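PDB 3B4N: endo-pectate lyase from Erwinia chrysanthemi, which catalyses eliminative cleavage of (1->4)-alpha-D-galacturonan with calcium as cofactor, probably in an endo mode that also accepts highly methylated pectins. Local coordinates for residues G208-N213 with N240-G245; T23-Q28 with I184-W189. One frame throughout, in Å; residues are numbered along the deposited sequence.

Interaction 1. Residues G208-N213 with N240-G245; sequences GGIAHN and NFTLTG. With CA (calcium ion), chain C.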
ATOM      1  N   GLY A 208      -2.657  -5.653   0.959  1.00  7.82           N
ATOM      2  CA  GLY A 208      -1.299  -5.866   1.410  1.00  7.93           C
ATOM      3  C   GLY A 208      -0.362  -4.930   0.664  1.00  6.82           C
ATOM      4  O   GLY A 208      -0.760  -3.847   0.216  1.00  8.39           O
ATOM      5  N   GLY A 209       0.894  -5.345   0.553  1.00  7.03           N
ATOM      6  CA  GLY A 209       1.893  -4.529  -0.116  1.00  7.46           C
ATOM      7  C   GLY A 209       2.713  -3.756   0.906  1.00  8.10           C
ATOM      8  O   GLY A 209       2.300  -3.588   2.056  1.00  8.45           O
ATOM      9  N   ILE A 210       3.877  -3.277   0.479  1.00  8.63           N
ATOM     10  CA  ILE A 210       4.775  -2.509   1.340  1.00  9.31           C
ATOM     11  C   ILE A 210       5.212  -1.305   0.518  1.00  8.91           C
ATOM     12  O   ILE A 210       5.734  -1.480  -0.577  1.00 10.37           O
ATOM     13  CB  ILE A 210       6.034  -3.326   1.721  1.00 10.82           C
ATOM     14  CG1 ILE A 210       5.641  -4.619   2.450  1.00 13.73           C
ATOM     15  CG2 ILE A 210       6.950  -2.477   2.591  1.00 13.09           C
ATOM     16  CD1 ILE A 210       5.111  -4.426   3.842  1.00 18.79           C
ATOM     17  N   ALA A 211       4.981  -0.095   1.024  1.00  8.41           N
ATOM     18  CA  ALA A 211       5.369   1.102   0.289  1.00  9.56           C
ATOM     19  C   ALA A 211       6.334   1.958   1.098  1.00  8.93           C
ATOM     20  O   ALA A 211       5.997   2.473   2.159  1.00  8.60           O
ATOM     21  CB  ALA A 211       4.134   1.914  -0.089  1.00 10.76           C
ATOM     22  N   HIS A 212       7.534   2.116   0.565  1.00  9.89           N
ATOM     23  CA  HIS A 212       8.555   2.897   1.221  1.00 10.25           C
ATOM     24  C   HIS A 212       8.679   4.283   0.610  1.00 10.43           C
ATOM     25  O   HIS A 212       8.460   4.475  -0.580  1.00 11.19           O
ATOM     26  CB  HIS A 212       9.906   2.184   1.087  1.00 10.58           C
ATOM     27  CG  HIS A 212      11.020   2.845   1.838  1.00 10.13           C
ATOM     28  ND1 HIS A 212      11.083   2.849   3.214  1.00 12.55           N
ATOM     29  CD2 HIS A 212      12.110   3.523   1.407  1.00 12.62           C
ATOM     30  CE1 HIS A 212      12.167   3.498   3.600  1.00 14.16           C
ATOM     31  NE2 HIS A 212      12.807   3.918   2.524  1.00 13.18           N
ATOM     32  N   ASN A 213       8.978   5.262   1.448  1.00 11.16           N
ATOM     33  CA  ASN A 213       9.264   6.591   0.936  1.00 10.99           C
ATOM     34  C   ASN A 213      10.295   7.156   1.893  1.00 11.41           C
ATOM     35  O   ASN A 213      10.438   6.673   3.010  1.00 11.93           O
ATOM     36  CB  ASN A 213       8.028   7.493   0.842  1.00 10.05           C
ATOM     37  CG  ASN A 213       8.140   8.469  -0.326  1.00 10.76           C
ATOM     38  OD1 ASN A 213       9.224   8.644  -0.887  1.00 10.82           O
ATOM     39  ND2 ASN A 213       7.033   9.107  -0.696  1.00 10.50           N
ATOM     40  N   ASN A 240      -3.357  -5.235   5.625  1.00  8.73           N
ATOM     41  CA  ASN A 240      -2.248  -4.647   6.353  1.00  9.08           C
ATOM     42  C   ASN A 240      -1.166  -4.038   5.477  1.00  8.67           C
ATOM     43  O   ASN A 240       0.031  -4.257   5.687  1.00  9.96           O
ATOM     44  CB  ASN A 240      -1.641  -5.655   7.333  1.00  9.75           C
ATOM     45  CG  ASN A 240      -0.887  -4.976   8.467  1.00 10.57           C
ATOM     46  OD1 ASN A 240      -1.131  -3.807   8.780  1.00 11.29           O
ATOM     47  ND2 ASN A 240       0.020  -5.710   9.097  1.00 13.01           N
ATOM     48  N   PHE A 241      -1.616  -3.276   4.482  1.00  9.20           N
ATOM     49  CA  PHE A 241      -0.738  -2.513   3.593  1.00  8.13           C
ATOM     50  C   PHE A 241       0.166  -1.751   4.566  1.00  8.16           C
ATOM     51  O   PHE A 241      -0.317  -1.105   5.498  1.00  7.86           O
ATOM     52  CB  PHE A 241      -1.612  -1.552   2.785  1.00  7.98           C
ATOM     53  CG  PHE A 241      -0.856  -0.596   1.905  1.00  8.07           C
ATOM     54  CD1 PHE A 241       0.160  -1.035   1.061  1.00  7.17           C
ATOM     55  CD2 PHE A 241      -1.230   0.742   1.855  1.00  9.19           C
ATOM     56  CE1 PHE A 241       0.791  -0.156   0.174  1.00  8.44           C
ATOM     57  CE2 PHE A 241      -0.604   1.633   0.966  1.00  9.27           C
ATOM     58  CZ  PHE A 241       0.400   1.179   0.132  1.00  9.71           C
ATOM     59  N   THR A 242       1.472  -1.831   4.351  1.00  7.86           N
ATOM     60  CA  THR A 242       2.424  -1.212   5.261  1.00  8.77           C
ATOM     61  C   THR A 242       3.268  -0.129   4.637  1.00  8.12           C
ATOM     62  O   THR A 242       3.833  -0.316   3.561  1.00  9.35           O
ATOM     63  CB  THR A 242       3.358  -2.286   5.831  1.00 10.03           C
ATOM     64  OG1 THR A 242       2.579  -3.219   6.581  1.00 12.40           O
ATOM     65  CG2 THR A 242       4.434  -1.677   6.733  1.00 12.27           C
ATOM     66  N   LEU A 243       3.346   1.001   5.331  1.00  9.11           N
ATOM     67  CA  LEU A 243       4.155   2.122   4.881  1.00  8.83           C
ATOM     68  C   LEU A 243       5.415   2.150   5.726  1.00 10.94           C
ATOM     69  O   LEU A 243       5.346   2.046   6.953  1.00 11.65           O
ATOM     70  CB  LEU A 243       3.414   3.451   5.057  1.00  9.63           C
ATOM     71  CG  LEU A 243       2.087   3.618   4.311  1.00 10.44           C
ATOM     72  CD1 LEU A 243       1.608   5.041   4.475  1.00  9.88           C
ATOM     73  CD2 LEU A 243       2.255   3.275   2.840  1.00 13.04           C
ATOM     74  N   THR A 244       6.560   2.277   5.070  1.00  9.99           N
ATOM     75  CA  THR A 244       7.836   2.333   5.775  1.00 10.55           C
ATOM     76  C   THR A 244       8.555   3.618   5.395  1.00 10.19           C
ATOM     77  O   THR A 244       8.304   4.202   4.343  1.00 10.36           O
ATOM     78  CB  THR A 244       8.732   1.123   5.418  1.00 12.13           C
ATOM     79  OG1 THR A 244       9.060   1.156   4.027  1.00 12.98           O
ATOM     80  CG2 THR A 244       8.012  -0.175   5.720  1.00 12.71           C
ATOM     81  N   GLY A 245       9.450   4.066   6.265  1.00 11.29           N
ATOM     82  CA  GLY A 245      10.181   5.282   5.967  1.00 11.52           C
ATOM     83  C   GLY A 245       9.453   6.538   6.404  1.00 12.74           C
ATOM     84  O   GLY A 245       8.867   6.575   7.489  1.00 14.12           O
TER
HETATM   85 CA    CA C 702      10.185   9.183  -2.915  1.00 11.72          CA
HETATM   86  O   HOH W   1       8.300  10.649  -3.354  1.00 12.96           O
HETATM   87  O   HOH W   2      11.247  10.904  -1.658  1.00 12.47           O

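Interaction 2. Residues T23-Q28 with I184-W189; sequences TLMLSQ and IENVIW. With EDO (1,2-ethanediol), chain G.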
ATOM      1  N   THR A  23       2.365 -16.578  -3.023  1.00 11.70           N
ATOM      2  CA  THR A  23       3.599 -16.012  -3.555  1.00 10.93           C
ATOM      3  C   THR A  23       4.106 -15.010  -2.527  1.00  9.73           C
ATOM      4  O   THR A  23       3.371 -14.131  -2.074  1.00  8.89           O
ATOM      5  CB  THR A  23       3.383 -15.301  -4.904  1.00 12.00           C
ATOM      6  OG1 THR A  23       2.993 -16.263  -5.894  1.00 14.94           O
ATOM      7  CG2 THR A  23       4.670 -14.615  -5.352  1.00 13.32           C
ATOM      8  N   LEU A  24       5.371 -15.171  -2.161  1.00  9.26           N
ATOM      9  CA  LEU A  24       6.021 -14.340  -1.164  1.00  8.96           C
ATOM     10  C   LEU A  24       7.102 -13.443  -1.755  1.00  8.59           C
ATOM     11  O   LEU A  24       7.811 -13.832  -2.686  1.00  9.40           O
ATOM     12  CB  LEU A  24       6.650 -15.250  -0.106  1.00  9.29           C
ATOM     13  CG  LEU A  24       7.394 -14.593   1.063  1.00  7.76           C
ATOM     14  CD1 LEU A  24       6.421 -13.744   1.862  1.00  9.86           C
ATOM     15  CD2 LEU A  24       8.013 -15.667   1.968  1.00  8.61           C
ATOM     16  N   MET A  25       7.199 -12.231  -1.219  1.00  7.87           N
ATOM     17  CA  MET A  25       8.228 -11.278  -1.622  1.00  9.05           C
ATOM     18  C   MET A  25       8.836 -10.691  -0.362  1.00  9.35           C
ATOM     19  O   MET A  25       8.192 -10.626   0.686  1.00  9.69           O
ATOM     20  CB  MET A  25       7.642 -10.161  -2.483  1.00 10.51           C
ATOM     21  CG  MET A  25       7.176 -10.645  -3.839  1.00 11.90           C
ATOM     22  SD  MET A  25       6.380  -9.328  -4.755  1.00 14.21           S
ATOM     23  CE  MET A  25       7.717  -8.358  -5.118  1.00 12.43           C
ATOM     24  N   LEU A  26      10.077 -10.244  -0.475  1.00 11.57           N
ATOM     25  CA  LEU A  26      10.810  -9.681   0.647  1.00 12.24           C
ATOM     26  C   LEU A  26      11.367  -8.294   0.353  1.00 12.58           C
ATOM     27  O   LEU A  26      11.782  -8.013  -0.769  1.00 13.41           O
ATOM     28  CB  LEU A  26      11.991 -10.602   0.982  1.00 14.69           C
ATOM     29  CG  LEU A  26      13.174 -10.016   1.758  1.00 16.39           C
ATOM     30  CD1 LEU A  26      12.754  -9.768   3.186  1.00 15.26           C
ATOM     31  CD2 LEU A  26      14.371 -10.973   1.704  1.00 17.67           C
ATOM     32  N   SER A  27      11.371  -7.432   1.366  1.00 11.75           N
ATOM     33  CA  SER A  27      11.981  -6.110   1.233  1.00 13.71           C
ATOM     34  C   SER A  27      12.685  -5.761   2.540  1.00 13.99           C
ATOM     35  O   SER A  27      12.086  -5.796   3.606  1.00 13.24           O
ATOM     36  CB  SER A  27      10.952  -5.031   0.911  1.00 13.52           C
ATOM     37  OG  SER A  27      11.624  -3.804   0.658  1.00 17.92           O
ATOM     38  N   GLN A  28      13.968  -5.424   2.459  1.00 18.84           N
ATOM     39  CA  GLN A  28      14.727  -5.078   3.655  1.00 22.62           C
ATOM     40  C   GLN A  28      14.742  -3.568   3.891  1.00 23.26           C
ATOM     41  O   GLN A  28      15.112  -2.807   3.002  1.00 23.36           O
ATOM     42  CB  GLN A  28      16.158  -5.592   3.517  1.00 24.67           C
ATOM     43  CG  GLN A  28      16.245  -7.049   3.082  1.00 27.77           C
ATOM     44  CD  GLN A  28      17.673  -7.531   2.933  1.00 30.00           C
ATOM     45  OE1 GLN A  28      18.432  -7.566   3.901  1.00 32.64           O
ATOM     46  NE2 GLN A  28      18.049  -7.905   1.715  1.00 31.84           N
ATOM     47  N   ILE A 184      -4.675  -4.029  -6.519  1.00  8.84           N
ATOM     48  CA  ILE A 184      -3.219  -3.950  -6.516  1.00  8.96           C
ATOM     49  C   ILE A 184      -2.860  -4.782  -5.291  1.00  8.25           C
ATOM     50  O   ILE A 184      -2.965  -4.335  -4.148  1.00  8.57           O
ATOM     51  CB  ILE A 184      -2.785  -2.474  -6.418  1.00  8.77           C
ATOM     52  CG1 ILE A 184      -3.305  -1.719  -7.652  1.00 10.43           C
ATOM     53  CG2 ILE A 184      -1.280  -2.374  -6.289  1.00  9.91           C
ATOM     54  CD1 ILE A 184      -3.060  -0.205  -7.612  1.00 11.32           C
ATOM     55  N   GLU A 185      -2.443  -6.013  -5.561  1.00  8.77           N
ATOM     56  CA  GLU A 185      -2.198  -7.012  -4.534  1.00  8.97           C
ATOM     57  C   GLU A 185      -0.741  -7.404  -4.360  1.00  9.39           C
ATOM     58  O   GLU A 185      -0.099  -7.869  -5.291  1.00  9.61           O
ATOM     59  CB  GLU A 185      -3.054  -8.230  -4.897  1.00 11.56           C
ATOM     60  CG  GLU A 185      -3.038  -9.388  -3.942  1.00 13.85           C
ATOM     61  CD  GLU A 185      -4.063 -10.437  -4.327  1.00 18.19           C
ATOM     62  OE1 GLU A 185      -4.191 -11.442  -3.598  1.00 19.75           O
ATOM     63  OE2 GLU A 185      -4.747 -10.260  -5.363  1.00 21.01           O
ATOM     64  N   ASN A 186      -0.235  -7.234  -3.149  1.00  7.51           N
ATOM     65  CA  ASN A 186       1.155  -7.536  -2.837  1.00  7.88           C
ATOM     66  C   ASN A 186       2.150  -6.861  -3.772  1.00  8.29           C
ATOM     67  O   ASN A 186       2.930  -7.516  -4.463  1.00  8.74           O
ATOM     68  CB  ASN A 186       1.415  -9.040  -2.817  1.00  7.35           C
ATOM     69  CG  ASN A 186       2.741  -9.366  -2.168  1.00  7.96           C
ATOM     70  OD1 ASN A 186       3.141  -8.700  -1.206  1.00  9.00           O
ATOM     71  ND2 ASN A 186       3.430 -10.384  -2.675  1.00  8.09           N
ATOM     72  N   VAL A 187       2.107  -5.536  -3.785  1.00  7.71           N
ATOM     73  CA  VAL A 187       3.037  -4.762  -4.588  1.00  8.42           C
ATOM     74  C   VAL A 187       3.966  -4.067  -3.598  1.00  9.40           C
ATOM     75  O   VAL A 187       3.543  -3.653  -2.516  1.00  9.47           O
ATOM     76  CB  VAL A 187       2.310  -3.726  -5.480  1.00  8.68           C
ATOM     77  CG1 VAL A 187       3.332  -2.780  -6.112  1.00  9.83           C
ATOM     78  CG2 VAL A 187       1.537  -4.461  -6.587  1.00  9.84           C
ATOM     79  N   ILE A 188       5.240  -3.985  -3.959  1.00  9.75           N
ATOM     80  CA  ILE A 188       6.238  -3.352  -3.106  1.00  9.15           C
ATOM     81  C   ILE A 188       6.838  -2.176  -3.854  1.00  9.14           C
ATOM     82  O   ILE A 188       7.324  -2.338  -4.969  1.00 10.64           O
ATOM     83  CB  ILE A 188       7.364  -4.335  -2.742  1.00 10.60           C
ATOM     84  CG1 ILE A 188       6.792  -5.474  -1.896  1.00 11.42           C
ATOM     85  CG2 ILE A 188       8.490  -3.603  -2.006  1.00 12.54           C
ATOM     86  CD1 ILE A 188       7.822  -6.508  -1.466  1.00 12.92           C
ATOM     87  N   TRP A 189       6.755  -0.994  -3.252  1.00  8.40           N
ATOM     88  CA  TRP A 189       7.330   0.219  -3.849  1.00  8.59           C
ATOM     89  C   TRP A 189       8.594   0.506  -3.042  1.00 10.25           C
ATOM     90  O   TRP A 189       8.512   0.848  -1.864  1.00 11.15           O
ATOM     91  CB  TRP A 189       6.366   1.403  -3.718  1.00  9.71           C
ATOM     92  CG  TRP A 189       5.125   1.332  -4.580  1.00  8.28           C
ATOM     93  CD1 TRP A 189       4.908   1.987  -5.758  1.00  8.99           C
ATOM     94  CD2 TRP A 189       3.907   0.631  -4.284  1.00  8.45           C
ATOM     95  NE1 TRP A 189       3.632   1.751  -6.210  1.00  8.99           N
ATOM     96  CE2 TRP A 189       2.996   0.921  -5.324  1.00  8.38           C
ATOM     97  CE3 TRP A 189       3.497  -0.208  -3.238  1.00  8.86           C
ATOM     98  CZ2 TRP A 189       1.699   0.405  -5.346  1.00  8.34           C
ATOM     99  CZ3 TRP A 189       2.201  -0.725  -3.262  1.00  9.57           C
ATOM    100  CH2 TRP A 189       1.321  -0.413  -4.309  1.00  9.94           C
TER
HETATM  101  C1  EDO G 801      -1.175 -16.456  -5.084  1.00 19.67           C
HETATM  102  O1  EDO G 801      -1.844 -15.090  -4.886  1.00 19.67           O
HETATM  103  C2  EDO G 801      -0.522 -16.649  -6.458  1.00 19.43           C
HETATM  104  O2  EDO G 801       0.598 -15.574  -6.598  1.00 17.95           O

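Interaction 1. Residues G208-N213 with N240-G245
The H212 imidazole meets T244 at its edge, with T244 CB in the ring plane and OG1 near it, while G245 CA stands oblique to the ring, 3.6 Å from CE1. H212 ND1 and T244 OG1 share a 2.8 Å hydrogen bond; chi1 of 63° places that hydroxyl between the T244 backbone N and carbonyl carbon, turned to the histidine. The F241 ring is also approached obliquely: its CD1 lies 3.1 Å from G208 O, and its CZ 3.8 Å from A211 CB, which L243 CD2 touches as well. On the opposite face, with T244, I210 and T242 run side by side, tight at 3.4 Å between I210 CD1 and T242 CB.

The strands are parallel and in register. T242 N bonds G209 O, A211 N bonds T242 O (2.8 Å, 165° at the hydrogen), T244 N bonds A211 O, and N213 N closes the ladder on T244 O. These are successive turns of the right-handed parallel beta-helix. I210, T242 and T244 pack on Y34 of strand 32-39; A211 and L243 occupy the other face. N213 OD1 binds the calcium ion at 2.3 Å, with D191, I192 O, Y218 O and two waters. The last rung, N213 N to T244 O, thus holds the backbone of a calcium ligand, probably helping to place OD1 for the metal.

Interaction 2. Residues T23-Q28 with I184-W189
M25 lays its side chain alongside that of I188, the two side chains running antiparallel as they pass, with M25 CB 3.8 Å from I188 CD1. A bend at chi3 (71°) swings the methionine methyl back toward the same group, and CE comes to 4.1 Å from I188 CD1. An extended second torsion (chi2 180°) carries I188 CD1 across the gap between the segments; its other branch, CG2, meets S27 CB at 4.1 Å. The methionine crosses N186 obliquely. There the M25 sulfur SD lies 3.8 Å from N186 ND2, an amide nitrogen that also has a weak hydrogen bond to G36 O of strand 32-39.

The strand axes of 23-28 and 187-189 run nearly parallel, 14° apart, but 8.7 Å distant, and no hydrogen bond joins the two segments. Strand 23-28 instead pairs with 32-39 in the N-terminal domain, whose two antiparallel sheets are consistent with a fibronectin type III-like sandwich. N186 sits at a corner of a beta-helix turn, where its positive phi redirects the chain; beyond it I188 faces the N-terminal domain.

Polar groups border this patch: R165 packs on M25, S27 and I188 and gives a hydrogen bond to L26 O, and S27 OG bonds E190. At the far end T23 OG1 lies 2.6 Å from O2 of a 1,2-ethanediol, probably from the crystallisation liquor. Between these segments, then, the domains meet through van der Waals contact of buried side chains, and the directional bonds come from the residues around them.

From the N terminus, strand 22-29 is an outer strand of the three-stranded sheet of the N-terminal domain, and interaction 2 closes a long span of chain by setting it against 184-189, a turn of the beta-helix. Interaction 1 follows in series, neither nested nor crossed, and closes a much shorter span between successive turns, 208-213 and 240-245. The two touch: strand 210-213 lies beside 181-189, with W189 N 2.9 Å from I210 O and H212 N 2.9 Å from W189 O, both probable hydrogen bonds, while F241 CE1 packs on W189 CZ3. One contact thus joins two domains; the other continues the beta-helix wall, against which the N-terminal domain rests, toward the calcium ion.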